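Local coordinates for protein rubisco operon transcriptional regulator (Synechocystis sp., PDB 5Y2W) that is a LysR-type transcriptional repressor whose regulatory domain binds 2-phosphoglycolate, probably to sense the cell's carbon and nitrogen state, at residues L13-I18 and Q202-Y207; T103-E108 and L176-F181; W187-L192 and D206-V211. All coordinates share one frame; numbering follows the deposited sequence.

Interaction 1: residues L13-I18 and Q202-Y207; sequences LRLAVI and QTFLDY. With PGA (2-phosphoglycolic acid), chain B.
Phe204 of helix 199-211 inserts its ring between the helix and strand 11-18, where Leu13 and Leu15 receive it. This helix-on-sheet packing belongs to one lobe of the LysR regulatory domain, which has the fold of the periplasmic binding proteins. Alternate strand residues point their side chains to the same side, which is why Leu13 and Leu15, but not Arg14, face the helix. With CG anti to the backbone N (chi1 177°), the Phe204 ring extends from the helix toward the strand. Leu13 crosses it at about a right angle, and its CD2 branch presses near the root of the ring, 3.6 Å from Phe204 CG. Leu15 comes in farther out: its CD1 lies over one face, while its CD2 is 4.0 Å from Phe204 CE2. Two branched leucines thus fit a broad aromatic that needs apolar cover, and Leu29, Leu62 and an edge-to-face contact with Phe32 complete the core around it. Shortening Phe204 to an alanine takes the ring away, and Leu13 CD2 and the Leu15 methyls would probably face a gap between strand and helix. On the helix, one turn is tied on its more exposed flank, where Gln202 NE2 gives a bent bond (136°) to Asp206 OD1 on the syn side but well out of the carboxylate plane. The far end of the strand reaches 2-phosphoglycolic acid. There Ile18 holds CG1 between the backbone N and the carbonyl carbon (chi1 53°), and Ile18 CD1 lies 3.3 Å from the ligand's carboxylate carbon C1.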
loop_
_atom_site.group_PDB
_atom_site.type_symbol
_atom_site.label_atom_id
_atom_site.label_comp_id
_atom_site.label_asym_id
_atom_site.label_seq_id
_atom_site.Cartn_x
_atom_site.Cartn_y
_atom_site.Cartn_z
ATOM N N LEU A 13 9.822 6.491 18.122
ATOM C CA LEU A 13 8.782 7.380 17.555
ATOM C C LEU A 13 7.757 6.540 16.797
ATOM O O LEU A 13 8.142 5.760 15.936
ATOM C CB LEU A 13 9.420 8.353 16.582
ATOM C CG LEU A 13 8.444 9.214 15.766
ATOM C CD1 LEU A 13 7.615 10.171 16.637
ATOM C CD2 LEU A 13 9.272 9.959 14.736
ATOM N N ARG A 14 6.476 6.675 17.141
ATOM C CA ARG A 14 5.376 5.932 16.507
ATOM C C ARG A 14 4.539 6.887 15.642
ATOM O O ARG A 14 3.830 7.761 16.164
ATOM C CB ARG A 14 4.439 5.306 17.533
ATOM C CG ARG A 14 4.964 4.035 18.160
ATOM C CD ARG A 14 4.133 3.642 19.364
ATOM N NE ARG A 14 4.997 3.108 20.411
ATOM C CZ ARG A 14 5.842 3.834 21.156
ATOM N NH1 ARG A 14 6.595 3.218 22.069
ATOM N NH2 ARG A 14 5.953 5.164 20.996
ATOM N N LEU A 15 4.625 6.689 14.328
ATOM C CA LEU A 15 3.871 7.479 13.358
ATOM C C LEU A 15 2.798 6.637 12.726
ATOM O O LEU A 15 3.063 5.500 12.225
ATOM C CB LEU A 15 4.793 7.979 12.245
ATOM C CG LEU A 15 6.026 8.718 12.743
ATOM C CD1 LEU A 15 7.022 8.895 11.619
ATOM C CD2 LEU A 15 5.636 10.056 13.350
ATOM N N ALA A 16 1.600 7.193 12.683
ATOM C CA ALA A 16 0.597 6.635 11.800
ATOM C C ALA A 16 0.268 7.670 10.714
ATOM O O ALA A 16 0.060 8.863 11.009
ATOM C CB ALA A 16 -0.629 6.144 12.553
ATOM N N VAL A 17 0.283 7.200 9.456
ATOM C CA VAL A 17 0.053 8.046 8.308
ATOM C C VAL A 17 -1.048 7.507 7.377
ATOM O O VAL A 17 -1.276 6.288 7.238
ATOM C CB VAL A 17 1.361 8.391 7.527
ATOM C CG1 VAL A 17 2.453 8.862 8.462
ATOM C CG2 VAL A 17 1.860 7.250 6.649
ATOM N N ILE A 18 -1.719 8.434 6.710
ATOM C CA ILE A 18 -2.663 8.040 5.665
ATOM C C ILE A 18 -1.937 7.449 4.443
ATOM O O ILE A 18 -0.755 7.691 4.232
ATOM C CB ILE A 18 -3.567 9.197 5.271
ATOM C CG1 ILE A 18 -2.718 10.421 4.914
ATOM C CG2 ILE A 18 -4.577 9.445 6.386
ATOM C CD1 ILE A 18 -3.451 11.422 4.094
ATOM N N GLN A 202 8.449 15.602 19.786
ATOM C CA GLN A 202 8.549 17.046 19.573
ATOM C C GLN A 202 9.677 17.321 18.589
ATOM O O GLN A 202 9.595 18.241 17.759
ATOM C CB GLN A 202 8.783 17.807 20.894
ATOM C CG GLN A 202 8.849 19.322 20.719
ATOM C CD GLN A 202 7.494 19.895 20.341
ATOM O OE1 GLN A 202 6.489 19.566 20.956
ATOM N NE2 GLN A 202 7.462 20.731 19.322
ATOM N N THR A 203 10.747 16.545 18.671
ATOM C CA THR A 203 11.920 16.825 17.786
ATOM C C THR A 203 11.534 16.537 16.319
ATOM O O THR A 203 11.921 17.255 15.406
ATOM C CB THR A 203 13.154 15.960 18.151
ATOM O OG1 THR A 203 13.360 15.966 19.574
ATOM C CG2 THR A 203 14.393 16.434 17.437
ATOM N N PHE A 204 10.763 15.470 16.107
ATOM C CA PHE A 204 10.406 15.062 14.744
ATOM C C PHE A 204 9.499 16.110 14.115
ATOM O O PHE A 204 9.697 16.503 12.958
ATOM C CB PHE A 204 9.716 13.673 14.688
ATOM C CG PHE A 204 9.289 13.309 13.287
ATOM C CD1 PHE A 204 10.244 13.027 12.314
ATOM C CD2 PHE A 204 7.957 13.374 12.902
ATOM C CE1 PHE A 204 9.874 12.758 11.009
ATOM C CE2 PHE A 204 7.584 13.104 11.585
ATOM C CZ PHE A 204 8.550 12.794 10.646
ATOM N N LEU A 205 8.548 16.579 14.925
ATOM C CA LEU A 205 7.537 17.539 14.541
ATOM C C LEU A 205 8.155 18.813 14.036
ATOM O O LEU A 205 7.822 19.300 12.932
ATOM C CB LEU A 205 6.616 17.787 15.738
ATOM C CG LEU A 205 5.423 18.753 15.593
ATOM C CD1 LEU A 205 4.500 18.361 14.429
ATOM C CD2 LEU A 205 4.614 18.814 16.899
ATOM N N ASP A 206 9.109 19.331 14.799
ATOM C CA ASP A 206 9.834 20.534 14.392
ATOM C C ASP A 206 10.656 20.245 13.165
ATOM O O ASP A 206 10.830 21.114 12.323
ATOM C CB ASP A 206 10.793 21.038 15.511
ATOM C CG ASP A 206 10.060 21.445 16.784
ATOM O OD1 ASP A 206 8.887 21.834 16.699
ATOM O OD2 ASP A 206 10.627 21.347 17.876
ATOM N N TYR A 207 11.214 19.034 13.086
ATOM C CA TYR A 207 12.000 18.649 11.900
ATOM C C TYR A 207 11.102 18.640 10.625
ATOM O O TYR A 207 11.424 19.236 9.566
ATOM C CB TYR A 207 12.697 17.286 12.126
ATOM C CG TYR A 207 13.297 16.730 10.843
ATOM C CD1 TYR A 207 14.464 17.265 10.300
ATOM C CD2 TYR A 207 12.661 15.697 10.146
ATOM C CE1 TYR A 207 14.986 16.783 9.111
ATOM C CE2 TYR A 207 13.170 15.214 8.958
ATOM C CZ TYR A 207 14.333 15.749 8.449
ATOM O OH TYR A 207 14.813 15.234 7.269
HETATM P P PGA B . -7.230 7.714 2.503
HETATM O O1P PGA B . -6.464 9.129 2.658
HETATM O O2P PGA B . -6.171 6.664 2.569
HETATM O O3P PGA B . -7.961 7.833 1.155
HETATM O O4P PGA B . -8.023 7.599 3.751
HETATM C C2 PGA B . -5.384 9.605 1.885
HETATM C C1 PGA B . -5.533 11.073 1.507
HETATM O O1 PGA B . -4.629 11.626 0.806
HETATM O O2 PGA B . -6.550 11.674 1.911
#

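Interaction 2: residues T103-E108 and L176-F181; sequences TALNDE and LDIDEF
Leu105 and Ile178, which touch across this contact, each open a type II beta turn, one ending at Glu108 and the other at Phe181, and the third residues, Asp107 and Glu180, take the positive phi that such turns require. Both turns are closed by a backbone bond, Glu108 N to Leu105 O and Phe181 N to Ile178 O. Leu105 is the one residue of its loop that reaches the other. Its CG is anti to the carbonyl carbon (chi1 -66°), and the fork splits its work: CD2 meets the tip of Ile178 at 4.1 Å from CD1, and Leu105 CD1 rests 4.3 Å from Phe181 CE1. The 3-10 end of the first loop is pinned by Thr103 O, which accepts from Asn106 N and ND2; the ND2 bond (2.9 Å) uses a lone pair in the carbonyl plane, though it is bent (133°) and Thr103 O sits tilted from the Asn106 amide plane. Ile156, Phe127, Val86 and Leu126 pack around the three touching residues. Since only carbon atoms meet across the loops, their cohesion rests on burial of apolar surface, while hydrogen bonds within each turn, and to neighbours such as Asp133 and Ile100, hold each loop's shape.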
loop_
_atom_site.group_PDB
_atom_site.type_symbol
_atom_site.label_atom_id
_atom_site.label_comp_id
_atom_site.label_asym_id
_atom_site.label_seq_id
_atom_site.Cartn_x
_atom_site.Cartn_y
_atom_site.Cartn_z
ATOM N N THR A 103 -19.231 17.728 -15.651
ATOM C CA THR A 103 -20.295 16.961 -16.323
ATOM C C THR A 103 -19.808 15.844 -17.256
ATOM O O THR A 103 -20.481 14.800 -17.369
ATOM C CB THR A 103 -21.221 17.888 -17.169
ATOM O OG1 THR A 103 -20.439 18.723 -18.057
ATOM C CG2 THR A 103 -22.074 18.769 -16.263
ATOM N N ALA A 104 -18.621 16.001 -17.845
ATOM C CA ALA A 104 -18.023 14.904 -18.626
ATOM C C ALA A 104 -17.743 13.602 -17.830
ATOM O O ALA A 104 -17.454 12.527 -18.417
ATOM C CB ALA A 104 -16.757 15.388 -19.340
ATOM N N LEU A 105 -17.789 13.665 -16.501
ATOM C CA LEU A 105 -17.543 12.457 -15.697
ATOM C C LEU A 105 -18.743 11.527 -15.559
ATOM O O LEU A 105 -18.599 10.380 -15.156
ATOM C CB LEU A 105 -17.027 12.826 -14.286
ATOM C CG LEU A 105 -15.650 13.495 -14.278
ATOM C CD1 LEU A 105 -15.150 13.623 -12.851
ATOM C CD2 LEU A 105 -14.667 12.753 -15.139
ATOM N N ASN A 106 -19.920 12.031 -15.878
ATOM C CA ASN A 106 -21.142 11.290 -15.731
ATOM C C ASN A 106 -21.120 9.965 -16.473
ATOM O O ASN A 106 -20.856 9.935 -17.656
ATOM C CB ASN A 106 -22.272 12.131 -16.294
ATOM C CG ASN A 106 -22.788 13.099 -15.281
ATOM O OD1 ASN A 106 -23.184 12.695 -14.202
ATOM N ND2 ASN A 106 -22.769 14.369 -15.607
ATOM N N ASP A 107 -21.393 8.889 -15.767
ATOM C CA ASP A 107 -21.396 7.548 -16.345
ATOM C C ASP A 107 -20.051 7.016 -16.805
ATOM O O ASP A 107 -20.003 5.924 -17.339
ATOM C CB ASP A 107 -22.463 7.446 -17.444
ATOM C CG ASP A 107 -23.839 7.607 -16.877
ATOM O OD1 ASP A 107 -24.272 6.650 -16.229
ATOM O OD2 ASP A 107 -24.446 8.698 -16.988
ATOM N N GLU A 108 -18.966 7.749 -16.562
ATOM C CA GLU A 108 -17.635 7.186 -16.726
ATOM C C GLU A 108 -17.395 6.049 -15.787
ATOM O O GLU A 108 -17.885 6.054 -14.655
ATOM C CB GLU A 108 -16.561 8.212 -16.423
ATOM C CG GLU A 108 -16.363 9.231 -17.516
ATOM C CD GLU A 108 -15.540 8.722 -18.704
ATOM O OE1 GLU A 108 -14.616 7.859 -18.518
ATOM O OE2 GLU A 108 -15.845 9.190 -19.839
ATOM N N LEU A 176 -6.407 13.981 -15.985
ATOM C CA LEU A 176 -7.412 14.681 -16.756
ATOM C C LEU A 176 -7.726 16.047 -16.105
ATOM O O LEU A 176 -8.021 16.147 -14.883
ATOM C CB LEU A 176 -8.665 13.850 -16.848
ATOM C CG LEU A 176 -8.532 12.467 -17.525
ATOM C CD1 LEU A 176 -9.910 11.835 -17.573
ATOM C CD2 LEU A 176 -7.946 12.582 -18.925
ATOM N N ASP A 177 -7.689 17.089 -16.928
ATOM C CA ASP A 177 -7.877 18.502 -16.464
ATOM C C ASP A 177 -9.337 18.830 -16.341
ATOM O O ASP A 177 -9.880 19.584 -17.138
ATOM C CB ASP A 177 -7.193 19.488 -17.445
ATOM C CG ASP A 177 -7.300 20.961 -16.984
ATOM O OD1 ASP A 177 -7.364 21.240 -15.753
ATOM O OD2 ASP A 177 -7.337 21.851 -17.858
ATOM N N ILE A 178 -9.967 18.211 -15.365
ATOM C CA ILE A 178 -11.360 18.307 -15.129
ATOM C C ILE A 178 -11.597 19.483 -14.207
ATOM O O ILE A 178 -10.827 19.659 -13.275
ATOM C CB ILE A 178 -11.897 17.084 -14.372
ATOM C CG1 ILE A 178 -11.475 15.770 -15.015
ATOM C CG2 ILE A 178 -13.408 17.192 -14.220
ATOM C CD1 ILE A 178 -11.918 15.548 -16.447
ATOM N N ASP A 179 -12.670 20.252 -14.461
ATOM C CA ASP A 179 -13.082 21.351 -13.595
ATOM C C ASP A 179 -13.373 20.811 -12.206
ATOM O O ASP A 179 -13.836 19.670 -12.055
ATOM C CB ASP A 179 -14.383 21.996 -14.068
ATOM C CG ASP A 179 -14.230 22.844 -15.347
ATOM O OD1 ASP A 179 -13.101 23.200 -15.734
ATOM O OD2 ASP A 179 -15.287 23.163 -15.936
ATOM N N GLU A 180 -13.169 21.680 -11.224
ATOM C CA GLU A 180 -13.311 21.407 -9.809
ATOM C C GLU A 180 -12.153 20.585 -9.307
ATOM O O GLU A 180 -12.108 20.262 -8.138
ATOM C CB GLU A 180 -14.642 20.725 -9.478
ATOM C CG GLU A 180 -15.863 21.415 -10.074
ATOM C CD GLU A 180 -16.001 22.903 -9.698
ATOM O OE1 GLU A 180 -16.719 23.618 -10.424
ATOM O OE2 GLU A 180 -15.406 23.359 -8.693
ATOM N N PHE A 181 -11.207 20.248 -10.183
ATOM C CA PHE A 181 -10.033 19.555 -9.747
ATOM C C PHE A 181 -8.866 20.482 -9.875
ATOM O O PHE A 181 -8.885 21.320 -10.729
ATOM C CB PHE A 181 -9.839 18.265 -10.557
ATOM C CG PHE A 181 -10.769 17.181 -10.109
ATOM C CD1 PHE A 181 -12.063 17.096 -10.625
ATOM C CD2 PHE A 181 -10.368 16.300 -9.120
ATOM C CE1 PHE A 181 -12.915 16.124 -10.206
ATOM C CE2 PHE A 181 -11.232 15.332 -8.670
ATOM C CZ PHE A 181 -12.517 15.250 -9.190
#

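Interaction 3: residues W187-L192 and D206-V211; sequences WYVANL and DYLMAV
Val189 and Leu208 meet with no ring between them; the flat groups of the two segments stand to the side. The Trp187 indole stacks on His162, and its NE1 makes a weak hydrogen bond to Thr20 OG1, a group that also binds 2-phosphoglycolic acid. Tyr188, whose side chain leaves the other side of the strand, packs edge-to-face with Tyr76. On the helix, Val211 CG2 lies over one face of the Tyr207 ring, 4.3 Å above the plane and offset toward the rim, while Phe32 meets that ring with the planes at about 45°. The apolar contact itself is small. Val189 and Leu208 reach toward each other tip to tip, and Leu208 CD2 touches the whole isopropyl end: it is 3.8 Å from Val189 CB, 3.9 Å from Val189 CG1 and 4.0 Å from Val189 CG2. Leu208 achieves this because its CG is anti to the backbone N (chi1 -179°), which extends the branch away from the helix. The short beta-branched valine suits a strand and offers a compact end, whereas the longer leucine spans the distance from the helix. Met209 starts off to one side and bends at chi2 toward the strand, but how it meets Val189 is doubtful, because the modelled approach is too close. Leu62 and Leu28 extend the apolar surroundings. Strand 186-192 runs antiparallel between 62-65 and 74-79, in the order 39-46, 11-18, 62-65, 186-192, 74-79, and the chain then turns back into helix 199-211 over the same sheet: the strand that comes back from the other lobe, in the strand order of type II periplasmic binding proteins, packed against the helix that follows it.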
loop_
_atom_site.group_PDB
_atom_site.type_symbol
_atom_site.label_atom_id
_atom_site.label_comp_id
_atom_site.label_asym_id
_atom_site.label_seq_id
_atom_site.Cartn_x
_atom_site.Cartn_y
_atom_site.Cartn_z
ATOM N N TRP A 187 -2.033 17.854 3.762
ATOM C CA TRP A 187 -1.584 16.980 4.818
ATOM C C TRP A 187 -1.337 17.765 6.123
ATOM O O TRP A 187 -0.655 18.778 6.134
ATOM C CB TRP A 187 -0.283 16.286 4.404
ATOM C CG TRP A 187 -0.414 15.141 3.453
ATOM C CD1 TRP A 187 -1.522 14.390 3.185
ATOM C CD2 TRP A 187 0.632 14.592 2.680
ATOM N NE1 TRP A 187 -1.222 13.405 2.279
ATOM C CE2 TRP A 187 0.094 13.503 1.959
ATOM C CE3 TRP A 187 2.003 14.876 2.565
ATOM C CZ2 TRP A 187 0.848 12.743 1.100
ATOM C CZ3 TRP A 187 2.739 14.136 1.688
ATOM C CH2 TRP A 187 2.159 13.045 0.989
ATOM N N TYR A 188 -1.857 17.237 7.218
ATOM C CA TYR A 188 -1.669 17.806 8.524
ATOM C C TYR A 188 -0.932 16.836 9.382
ATOM O O TYR A 188 -1.175 15.631 9.302
ATOM C CB TYR A 188 -3.001 18.044 9.198
ATOM C CG TYR A 188 -3.901 19.064 8.542
ATOM C CD1 TYR A 188 -3.699 20.432 8.726
ATOM C CD2 TYR A 188 -4.991 18.651 7.766
ATOM C CE1 TYR A 188 -4.557 21.365 8.155
ATOM C CE2 TYR A 188 -5.832 19.562 7.184
ATOM C CZ TYR A 188 -5.623 20.919 7.390
ATOM O OH TYR A 188 -6.503 21.770 6.794
ATOM N N VAL A 189 -0.034 17.353 10.215
ATOM C CA VAL A 189 0.535 16.554 11.295
ATOM C C VAL A 189 -0.154 16.950 12.623
ATOM O O VAL A 189 -0.259 18.122 12.994
ATOM C CB VAL A 189 2.062 16.642 11.372
ATOM C CG1 VAL A 189 2.514 18.079 11.439
ATOM C CG2 VAL A 189 2.583 15.859 12.577
ATOM N N ALA A 190 -0.662 15.921 13.278
ATOM C CA ALA A 190 -1.616 16.043 14.334
ATOM C C ALA A 190 -1.170 15.201 15.520
ATOM O O ALA A 190 -0.397 14.262 15.353
ATOM C CB ALA A 190 -2.994 15.594 13.856
ATOM N N ASN A 191 -1.639 15.602 16.697
ATOM C CA ASN A 191 -1.553 14.824 17.927
ATOM C C ASN A 191 -2.805 15.074 18.759
ATOM O O ASN A 191 -3.533 16.062 18.543
ATOM C CB ASN A 191 -0.333 15.221 18.722
ATOM C CG ASN A 191 -0.380 16.672 19.168
ATOM O OD1 ASN A 191 -0.802 16.973 20.271
ATOM N ND2 ASN A 191 0.064 17.561 18.324
ATOM N N LEU A 192 -3.099 14.146 19.654
ATOM C CA LEU A 192 -4.287 14.257 20.535
ATOM C C LEU A 192 -4.199 15.608 21.269
ATOM O O LEU A 192 -3.115 15.978 21.750
ATOM C CB LEU A 192 -4.364 13.062 21.517
ATOM C CG LEU A 192 -4.633 11.644 20.914
ATOM C CD1 LEU A 192 -4.927 10.551 21.935
ATOM C CD2 LEU A 192 -5.778 11.652 19.906
ATOM N N ASP A 206 9.109 19.331 14.799
ATOM C CA ASP A 206 9.834 20.534 14.392
ATOM C C ASP A 206 10.656 20.245 13.165
ATOM O O ASP A 206 10.830 21.114 12.323
ATOM C CB ASP A 206 10.793 21.038 15.511
ATOM C CG ASP A 206 10.060 21.445 16.784
ATOM O OD1 ASP A 206 8.887 21.834 16.699
ATOM O OD2 ASP A 206 10.627 21.347 17.876
ATOM N N TYR A 207 11.214 19.034 13.086
ATOM C CA TYR A 207 12.000 18.649 11.900
ATOM C C TYR A 207 11.102 18.640 10.625
ATOM O O TYR A 207 11.424 19.236 9.566
ATOM C CB TYR A 207 12.697 17.286 12.126
ATOM C CG TYR A 207 13.297 16.730 10.843
ATOM C CD1 TYR A 207 14.464 17.265 10.300
ATOM C CD2 TYR A 207 12.661 15.697 10.146
ATOM C CE1 TYR A 207 14.986 16.783 9.111
ATOM C CE2 TYR A 207 13.170 15.214 8.958
ATOM C CZ TYR A 207 14.333 15.749 8.449
ATOM O OH TYR A 207 14.813 15.234 7.269
ATOM N N LEU A 208 9.956 17.997 10.763
ATOM C CA LEU A 208 8.966 17.945 9.671
ATOM C C LEU A 208 8.575 19.338 9.231
ATOM O O LEU A 208 8.621 19.661 8.032
ATOM C CB LEU A 208 7.718 17.165 10.123
ATOM C CG LEU A 208 6.568 16.988 9.110
ATOM C CD1 LEU A 208 6.999 16.276 7.822
ATOM C CD2 LEU A 208 5.455 16.208 9.761
ATOM N N MET A 209 8.178 20.180 10.193
ATOM C CA MET A 209 7.776 21.564 9.843
ATOM C C MET A 209 8.889 22.311 9.163
ATOM O O MET A 209 8.672 23.056 8.218
ATOM C CB MET A 209 7.347 22.349 11.067
ATOM C CG MET A 209 6.104 21.767 11.686
ATOM S SD MET A 209 4.844 21.445 10.396
ATOM C CE MET A 209 3.837 20.523 11.493
ATOM N N ALA A 210 10.100 22.125 9.632
ATOM C CA ALA A 210 11.177 22.916 9.066
ATOM C C ALA A 210 11.467 22.463 7.668
ATOM O O ALA A 210 11.560 23.272 6.777
ATOM C CB ALA A 210 12.422 22.806 9.950
ATOM N N VAL A 211 11.599 21.150 7.448
ATOM C CA VAL A 211 12.031 20.696 6.107
ATOM C C VAL A 211 10.974 20.925 5.027
ATOM O O VAL A 211 11.301 21.045 3.819
ATOM C CB VAL A 211 12.505 19.223 6.085
ATOM C CG1 VAL A 211 13.704 19.074 7.005
ATOM C CG2 VAL A 211 11.389 18.257 6.448
#

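How the interactions relate
Interactions 1 and 3 form one continuous core: their centres are 7 Å apart, they share helix 199-211, and their strands lie in one sheet with 62-65 between them. Leu205 CD1 packs 3.6 Å from Val189 CG1, and near the ligand Ile18 CD1 is 3.5 Å from Trp187 NE1. Interaction 2 belongs to the other lobe, its centre 36 Å from that of interaction 1 and 33 Å from that of interaction 3. 2-Phosphoglycolic acid lies between: the side chains of Phe181 and Val189 are about 12 and 13 Å from it, whereas Ile18 touches it directly. The pocket draws residues from both lobes, among them Thr20 and Ser117.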